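Local coordinates for mannosephosphate isomerase, putative (Archaeoglobus fulgidus, PDB 1ZX5), which probably interconverts mannose 6-phosphate and fructose 6-phosphate as a zinc-dependent isomerase of the type 1 family, at residues I90-S94 / G178-R182; S39-S43 / Y273-V277; V117-W121 / I170-H176. All blocks are in the same frame, centred on the assembly; numbering follows the deposited sequence.

Contact 1: residues I90-S94 / G178-R182; sequences IDAAS and GEGLR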
loop_
_atom_site.group_PDB
_atom_site.type_symbol
_atom_site.label_atom_id
_atom_site.label_comp_id
_atom_site.label_asym_id
_atom_site.label_seq_id
_atom_site.Cartn_x
_atom_site.Cartn_y
_atom_site.Cartn_z
ATOM N N ILE A 90 -6.470 3.536 0.530
ATOM C CA ILE A 90 -6.804 4.501 -0.535
ATOM C C ILE A 90 -8.287 4.382 -0.872
ATOM O O ILE A 90 -8.778 3.296 -1.172
ATOM C CB ILE A 90 -5.988 4.247 -1.845
ATOM C CG1 ILE A 90 -4.470 4.250 -1.593
ATOM C CG2 ILE A 90 -6.428 5.207 -3.000
ATOM C CD1 ILE A 90 -3.869 5.597 -1.376
ATOM N N ASP A 91 -8.993 5.503 -0.819
ATOM C CA ASP A 91 -10.393 5.550 -1.207
ATOM C C ASP A 91 -10.513 6.334 -2.509
ATOM O O ASP A 91 -10.721 7.555 -2.499
ATOM C CB ASP A 91 -11.253 6.177 -0.101
ATOM C CG ASP A 91 -12.745 6.135 -0.421
ATOM O OD1 ASP A 91 -13.141 5.318 -1.284
ATOM O OD2 ASP A 91 -13.526 6.921 0.185
ATOM N N ALA A 92 -10.335 5.631 -3.628
ATOM C CA ALA A 92 -10.434 6.258 -4.945
ATOM C C ALA A 92 -11.903 6.269 -5.347
ATOM O O ALA A 92 -12.336 5.489 -6.193
ATOM C CB ALA A 92 -9.556 5.510 -5.975
ATOM N N ALA A 93 -12.677 7.141 -4.706
ATOM C CA ALA A 93 -14.128 7.113 -4.851
ATOM C C ALA A 93 -14.547 7.726 -6.191
ATOM O O ALA A 93 -15.315 7.129 -6.930
ATOM C CB ALA A 93 -14.824 7.809 -3.657
ATOM N N SER A 94 -14.030 8.913 -6.488
ATOM C CA SER A 94 -14.091 9.492 -7.821
ATOM C C SER A 94 -12.911 8.955 -8.600
ATOM O O SER A 94 -11.914 8.564 -7.995
ATOM C CB SER A 94 -13.961 11.006 -7.752
ATOM O OG SER A 94 -15.014 11.515 -6.990
ATOM N N GLY A 178 -7.925 4.151 -10.731
ATOM C CA GLY A 178 -9.024 3.454 -10.078
ATOM C C GLY A 178 -10.253 4.334 -10.051
ATOM O O GLY A 178 -10.153 5.546 -10.224
ATOM N N GLU A 179 -11.412 3.723 -9.835
ATOM C CA GLU A 179 -12.676 4.447 -9.774
ATOM C C GLU A 179 -13.650 3.677 -8.892
ATOM O O GLU A 179 -13.890 2.493 -9.120
ATOM C CB GLU A 179 -13.251 4.619 -11.184
ATOM C CG GLU A 179 -14.545 5.379 -11.247
ATOM C CD GLU A 179 -15.040 5.566 -12.687
ATOM O OE1 GLU A 179 -15.089 4.578 -13.463
ATOM O OE2 GLU A 179 -15.383 6.717 -13.044
ATOM N N GLY A 180 -14.206 4.354 -7.893
ATOM C CA GLY A 180 -15.143 3.737 -6.965
ATOM C C GLY A 180 -14.499 2.567 -6.240
ATOM O O GLY A 180 -15.164 1.577 -5.935
ATOM N N LEU A 181 -13.204 2.702 -5.967
ATOM C CA LEU A 181 -12.363 1.599 -5.542
ATOM C C LEU A 181 -11.725 1.852 -4.182
ATOM O O LEU A 181 -11.050 2.874 -3.988
ATOM C CB LEU A 181 -11.266 1.356 -6.586
ATOM C CG LEU A 181 -10.546 0.009 -6.548
ATOM C CD1 LEU A 181 -11.455 -1.123 -7.038
ATOM C CD2 LEU A 181 -9.262 0.095 -7.375
ATOM N N ARG A 182 -11.947 0.914 -3.257
ATOM C CA ARG A 182 -11.354 0.947 -1.920
ATOM C C ARG A 182 -10.242 -0.083 -1.883
ATOM O O ARG A 182 -10.459 -1.247 -2.202
ATOM C CB ARG A 182 -12.395 0.597 -0.859
ATOM C CG ARG A 182 -13.576 1.543 -0.838
ATOM C CD ARG A 182 -14.703 0.955 -0.041
ATOM N NE ARG A 182 -15.816 1.888 0.046
ATOM C CZ ARG A 182 -16.951 1.644 0.705
ATOM N NH1 ARG A 182 -17.134 0.488 1.332
ATOM N NH2 ARG A 182 -17.908 2.556 0.737
#
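A92 and L181 exchange two backbone bonds, each residue giving its N-H and its C=O. A92 N lies 2.9 Å from L181 O, and the reciprocal bond from L181 N to A92 O, also 2.9 Å, is nearly straight at 169°. A third, weak bond joins G180 N to A93 O at 3.1 Å. Two residues, G180 and L181, stand against the one residue A92, a G1 beta bulge; the positive phi of G180 suits its glycine. The bulge lies where the chain passes from strand 176-179, in one sheet, to strand 181-188, in another, and the N125 side chain also holds it through G180 O and R182 N. Beyond it D91 and R182 form a non-hydrogen-bonded antiparallel pair, and R182 CA directs a C-H contact at I90 O. The side chains of D91 and R182 run side by side in the same direction, D91 OD1 resting 3.8 Å from R182 CG. The carboxylate of D91 comes beside this aliphatic stem because chi1 is -175°, which carries CG away from the backbone N, while OD2 bonds to G22 N. On the face shared with L181, the A92 methyl lies 3.6 Å from L181 O. The chemistry is therefore mostly main-chain: D91 OD1 and R182 NE, 4.5 Å apart, form no salt bridge, and their attraction is likely to add only a diffuse term to the backbone pairing.

Contact 2: residues S39-S43 / Y273-V277; sequences SWEFS and YSCLV
F42 lays its phenyl ring over the side chain of L276, whose CB sits almost above the ring centre, 3.7 Å from the F42 centroid, in a CH-pi contact. S274 CB and C275 N meet its edge and L276 N lies 3.4 Å from F42 CZ, so the ring rests on backbone as well as side chains. M61, from helix 61-73, touches both F42 and L276. Next to this apolar patch runs a polar one. S274 OG donates to E41 OE1 at 2.9 Å, coming from above the carboxylate plane, and a water links E41 OE1 (2.6 Å) to S274 N (3.0 Å). The other oxygen, E41 OE2, accepts from S39 OG at 2.6 Å and pairs with K29 in a salt bridge. Both carboxylate oxygens are thus engaged, which should restrict rotation of the group; the bend at chi2 (-81°) folds the E41 chain so that OE1 comes to S274. Strand 36-41 belongs to the catalytic cupin sheet and strand 274-277 to the sheet of the C-terminal cupin domain, so this buried mix of ring packing and buttressed carboxylate is an interdomain interface of a two-cupin, type 1 mannose-6-phosphate isomerase.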
loop_
_atom_site.group_PDB
_atom_site.type_symbol
_atom_site.label_atom_id
_atom_site.label_comp_id
_atom_site.label_asym_id
_atom_site.label_seq_id
_atom_site.Cartn_x
_atom_site.Cartn_y
_atom_site.Cartn_z
ATOM N N SER A 39 -5.097 6.915 4.116
ATOM C CA SER A 39 -4.608 6.753 5.473
ATOM C C SER A 39 -3.273 6.044 5.396
ATOM O O SER A 39 -3.207 4.940 4.867
ATOM C CB SER A 39 -5.562 5.893 6.304
ATOM O OG SER A 39 -4.946 5.601 7.541
ATOM N N TRP A 40 -2.232 6.671 5.937
ATOM C CA TRP A 40 -0.873 6.149 5.895
ATOM C C TRP A 40 -0.613 5.391 7.188
ATOM O O TRP A 40 -0.665 5.963 8.282
ATOM C CB TRP A 40 0.139 7.294 5.696
ATOM C CG TRP A 40 0.090 7.941 4.299
ATOM C CD1 TRP A 40 -1.003 8.042 3.471
ATOM C CD2 TRP A 40 1.174 8.585 3.602
ATOM N NE1 TRP A 40 -0.659 8.693 2.305
ATOM C CE2 TRP A 40 0.667 9.032 2.355
ATOM C CE3 TRP A 40 2.525 8.821 3.907
ATOM C CZ2 TRP A 40 1.464 9.703 1.413
ATOM C CZ3 TRP A 40 3.319 9.486 2.967
ATOM C CH2 TRP A 40 2.783 9.920 1.737
ATOM N N GLU A 41 -0.374 4.087 7.058
ATOM C CA GLU A 41 -0.281 3.198 8.205
ATOM C C GLU A 41 1.181 2.858 8.465
ATOM O O GLU A 41 1.804 2.156 7.676
ATOM C CB GLU A 41 -1.093 1.919 7.944
ATOM C CG GLU A 41 -2.544 2.149 7.468
ATOM C CD GLU A 41 -3.504 2.452 8.616
ATOM O OE1 GLU A 41 -3.342 1.879 9.705
ATOM O OE2 GLU A 41 -4.433 3.259 8.442
ATOM N N PHE A 42 1.717 3.350 9.584
ATOM C CA PHE A 42 3.126 3.156 9.968
ATOM C C PHE A 42 4.080 3.733 8.942
ATOM O O PHE A 42 5.110 3.142 8.624
ATOM C CB PHE A 42 3.424 1.679 10.302
ATOM C CG PHE A 42 2.572 1.163 11.411
ATOM C CD1 PHE A 42 2.785 1.598 12.723
ATOM C CD2 PHE A 42 1.503 0.310 11.146
ATOM C CE1 PHE A 42 1.970 1.153 13.773
ATOM C CE2 PHE A 42 0.690 -0.151 12.183
ATOM C CZ PHE A 42 0.924 0.278 13.502
ATOM N N SER A 43 3.722 4.912 8.432
ATOM C CA SER A 43 4.558 5.622 7.488
ATOM C C SER A 43 5.858 6.077 8.136
ATOM O O SER A 43 5.841 6.774 9.154
ATOM C CB SER A 43 3.824 6.833 6.928
ATOM O OG SER A 43 4.747 7.719 6.307
ATOM N N TYR A 273 -8.022 -0.766 11.396
ATOM C CA TYR A 273 -6.786 -0.412 12.084
ATOM C C TYR A 273 -5.689 -1.431 11.831
ATOM O O TYR A 273 -5.961 -2.592 11.502
ATOM C CB TYR A 273 -7.033 -0.222 13.590
ATOM C CG TYR A 273 -7.851 1.020 13.888
ATOM C CD1 TYR A 273 -7.232 2.248 14.115
ATOM C CD2 TYR A 273 -9.251 0.970 13.904
ATOM C CE1 TYR A 273 -7.992 3.407 14.366
ATOM C CE2 TYR A 273 -10.015 2.105 14.154
ATOM C CZ TYR A 273 -9.376 3.316 14.384
ATOM O OH TYR A 273 -10.136 4.429 14.633
ATOM N N SER A 274 -4.454 -0.973 12.005
ATOM C CA SER A 274 -3.269 -1.751 11.731
ATOM C C SER A 274 -2.412 -1.883 12.966
ATOM O O SER A 274 -2.465 -1.065 13.893
ATOM C CB SER A 274 -2.408 -1.089 10.649
ATOM O OG SER A 274 -3.124 -1.009 9.445
ATOM N N CYS A 275 -1.537 -2.870 12.895
ATOM C CA CYS A 275 -0.681 -3.209 13.975
ATOM C C CYS A 275 0.697 -3.534 13.380
ATOM O O CYS A 275 0.793 -4.256 12.391
ATOM C CB CYS A 275 -1.334 -4.438 14.614
ATOM S SG CYS A 275 -0.445 -5.158 15.788
ATOM N N LEU A 276 1.754 -2.993 13.980
ATOM C CA LEU A 276 3.129 -3.269 13.568
ATOM C C LEU A 276 3.753 -4.330 14.490
ATOM O O LEU A 276 3.788 -4.164 15.714
ATOM C CB LEU A 276 3.960 -1.973 13.586
ATOM C CG LEU A 276 5.487 -2.033 13.399
ATOM C CD1 LEU A 276 5.862 -2.374 11.971
ATOM C CD2 LEU A 276 6.126 -0.682 13.786
ATOM N N VAL A 277 4.233 -5.419 13.889
ATOM C CA VAL A 277 4.823 -6.521 14.627
ATOM C C VAL A 277 6.316 -6.586 14.303
ATOM O O VAL A 277 6.687 -6.902 13.171
ATOM C CB VAL A 277 4.150 -7.875 14.271
ATOM C CG1 VAL A 277 4.698 -9.010 15.162
ATOM C CG2 VAL A 277 2.601 -7.768 14.347
HETATM O O HOH W 1 -4.201 2.025 12.175
#

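Contact 3: residues V117-W121 / I170-H176; sequences VESAW and IRPGIPH
I170 meets S119 and W121 where strand 119-123 pairs with the last residue of strand 167-170, at the edge of the antiparallel sheet of the catalytic cupin domain. S119 and I170 form a hydrogen-bonded pair, with S119 N 3.1 Å from I170 O and I170 N 2.9 Å from S119 O. Their side chains project from the same face of the sheet, so the S119 hydroxyl lies against the branched carbon of I170. Farther out, I170 CG1 passes over one face of the indole, 3.8 Å from W121 CE2 and displaced toward the rim. One torsion serves two rings: with CG1 anti to the carbonyl carbon (chi1 -49°), I170 sets that methylene over W121 and its CG2 over a face of H176. The imidazole also reaches the indole directly, H176 CD2 standing 3.4 Å from W121 CZ2 with the planes inclined at 74°. An alanine in place of W121 would probably leave I170 CG1 without the ring face it rests on and H176 CD2 without its neighbour. Next along the chain, P172 CG packs 3.5 Å from V117 O, and a water lies between V117 O (2.6 Å) and I170 O (2.8 Å). The chain then reverses in a type II turn from R171 to I174 and returns as H176, whose ring meets those of H99 and H101, consistent with the zinc site expected for this family. H176 NE2 is hydrogen-bonded to a glycerol, probably from the crystallisation liquor, while H176 ND1 donates to I174 O at 3.2 Å, almost straight at 171° and within the ring plane.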
loop_
_atom_site.group_PDB
_atom_site.type_symbol
_atom_site.label_atom_id
_atom_site.label_comp_id
_atom_site.label_asym_id
_atom_site.label_seq_id
_atom_site.Cartn_x
_atom_site.Cartn_y
_atom_site.Cartn_z
ATOM N N VAL A 117 9.160 2.940 -7.462
ATOM C CA VAL A 117 7.958 2.444 -6.807
ATOM C C VAL A 117 7.457 1.182 -7.492
ATOM O O VAL A 117 7.179 1.188 -8.698
ATOM C CB VAL A 117 6.793 3.481 -6.796
ATOM C CG1 VAL A 117 5.690 3.038 -5.813
ATOM C CG2 VAL A 117 7.283 4.895 -6.460
ATOM N N GLU A 118 7.357 0.106 -6.717
ATOM C CA GLU A 118 6.553 -1.068 -7.082
ATOM C C GLU A 118 5.474 -1.193 -6.013
ATOM O O GLU A 118 5.701 -0.818 -4.863
ATOM C CB GLU A 118 7.411 -2.335 -7.124
ATOM C CG GLU A 118 8.143 -2.629 -5.789
ATOM C CD GLU A 118 8.963 -3.939 -5.787
ATOM O OE1 GLU A 118 9.083 -4.593 -6.859
ATOM O OE2 GLU A 118 9.493 -4.301 -4.699
ATOM N N SER A 119 4.302 -1.702 -6.375
ATOM C CA SER A 119 3.234 -1.844 -5.394
ATOM C C SER A 119 2.327 -3.051 -5.585
ATOM O O SER A 119 2.153 -3.572 -6.696
ATOM C CB SER A 119 2.400 -0.566 -5.319
ATOM O OG SER A 119 1.766 -0.348 -6.548
ATOM N N ALA A 120 1.777 -3.500 -4.461
ATOM C CA ALA A 120 0.803 -4.556 -4.418
ATOM C C ALA A 120 -0.501 -3.959 -3.862
ATOM O O ALA A 120 -0.501 -3.238 -2.865
ATOM C CB ALA A 120 1.315 -5.707 -3.555
ATOM N N TRP A 121 -1.605 -4.258 -4.533
ATOM C CA TRP A 121 -2.919 -3.709 -4.206
ATOM C C TRP A 121 -3.800 -4.833 -3.714
ATOM O O TRP A 121 -3.790 -5.916 -4.285
ATOM C CB TRP A 121 -3.572 -3.144 -5.470
ATOM C CG TRP A 121 -3.042 -1.833 -5.969
ATOM C CD1 TRP A 121 -1.871 -1.215 -5.623
ATOM C CD2 TRP A 121 -3.671 -0.988 -6.941
ATOM N NE1 TRP A 121 -1.745 -0.025 -6.298
ATOM C CE2 TRP A 121 -2.839 0.140 -7.115
ATOM C CE3 TRP A 121 -4.864 -1.078 -7.688
ATOM C CZ2 TRP A 121 -3.157 1.179 -8.013
ATOM C CZ3 TRP A 121 -5.184 -0.040 -8.581
ATOM C CH2 TRP A 121 -4.335 1.070 -8.733
ATOM N N ILE A 170 1.396 -3.604 -9.452
ATOM C CA ILE A 170 1.655 -2.507 -10.375
ATOM C C ILE A 170 3.152 -2.248 -10.405
ATOM O O ILE A 170 3.730 -1.703 -9.455
ATOM C CB ILE A 170 0.868 -1.207 -9.986
ATOM C CG1 ILE A 170 -0.620 -1.512 -9.732
ATOM C CG2 ILE A 170 1.057 -0.124 -11.053
ATOM C CD1 ILE A 170 -1.389 -2.027 -10.943
ATOM N N ARG A 171 3.765 -2.665 -11.506
ATOM C CA ARG A 171 5.206 -2.536 -11.712
ATOM C C ARG A 171 5.576 -1.187 -12.352
ATOM O O ARG A 171 4.738 -0.545 -12.999
ATOM C CB ARG A 171 5.717 -3.720 -12.544
ATOM C CG ARG A 171 5.578 -5.036 -11.782
ATOM C CD ARG A 171 6.121 -6.266 -12.518
ATOM N NE ARG A 171 5.887 -7.462 -11.694
ATOM C CZ ARG A 171 4.789 -8.218 -11.758
ATOM N NH1 ARG A 171 3.819 -7.927 -12.626
ATOM N NH2 ARG A 171 4.655 -9.269 -10.948
ATOM N N PRO A 172 6.831 -0.740 -12.154
ATOM C CA PRO A 172 7.280 0.527 -12.733
ATOM C C PRO A 172 6.992 0.594 -14.233
ATOM O O PRO A 172 7.170 -0.399 -14.947
ATOM C CB PRO A 172 8.789 0.500 -12.486
ATOM C CG PRO A 172 8.944 -0.327 -11.258
ATOM C CD PRO A 172 7.894 -1.397 -11.362
ATOM N N GLY A 173 6.526 1.744 -14.698
ATOM C CA GLY A 173 6.210 1.918 -16.113
ATOM C C GLY A 173 4.772 1.606 -16.496
ATOM O O GLY A 173 4.311 2.036 -17.556
ATOM N N ILE A 174 4.064 0.864 -15.642
ATOM C CA ILE A 174 2.662 0.481 -15.900
ATOM C C ILE A 174 1.694 1.615 -15.539
ATOM O O ILE A 174 1.626 2.019 -14.382
ATOM C CB ILE A 174 2.251 -0.823 -15.139
ATOM C CG1 ILE A 174 3.177 -2.003 -15.491
ATOM C CG2 ILE A 174 0.781 -1.181 -15.401
ATOM C CD1 ILE A 174 3.135 -2.435 -16.944
ATOM N N PRO A 175 0.939 2.125 -16.532
ATOM C CA PRO A 175 -0.072 3.159 -16.288
ATOM C C PRO A 175 -1.268 2.564 -15.532
ATOM O O PRO A 175 -1.655 1.407 -15.782
ATOM C CB PRO A 175 -0.489 3.583 -17.697
ATOM C CG PRO A 175 -0.244 2.354 -18.534
ATOM C CD PRO A 175 0.983 1.716 -17.949
ATOM N N HIS A 176 -1.842 3.334 -14.610
ATOM C CA HIS A 176 -2.912 2.812 -13.786
ATOM C C HIS A 176 -3.768 3.924 -13.189
ATOM O O HIS A 176 -3.375 5.091 -13.188
ATOM C CB HIS A 176 -2.350 1.881 -12.690
ATOM C CG HIS A 176 -1.489 2.585 -11.684
ATOM N ND1 HIS A 176 -0.163 2.893 -11.918
ATOM C CD2 HIS A 176 -1.767 3.043 -10.442
ATOM C CE1 HIS A 176 0.335 3.513 -10.863
ATOM N NE2 HIS A 176 -0.619 3.618 -9.955
HETATM O O HOH W 2 4.826 0.851 -9.821
#

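All three contacts reach the six-stranded sheet of the catalytic domain, at different places. Contact 1, only partly buried, joins its neighbouring strands 85-92 and 181-188 and relies on backbone bonds. Contact 3, buried, lies at the outer strand 167-170 and adds aromatic and aliphatic packing to a single bridge; it touches contact 1 where L181 CD2 meets W121 CZ3 at 4.3 Å. Contact 2, also buried, is the one that crosses to the C-terminal cupin domain, tying strand 36-41 to it through side chains and a water, without strand pairing. Contacts 2 and 3 lie on opposite sides of the chain's centre, about 21 Å apart between centres.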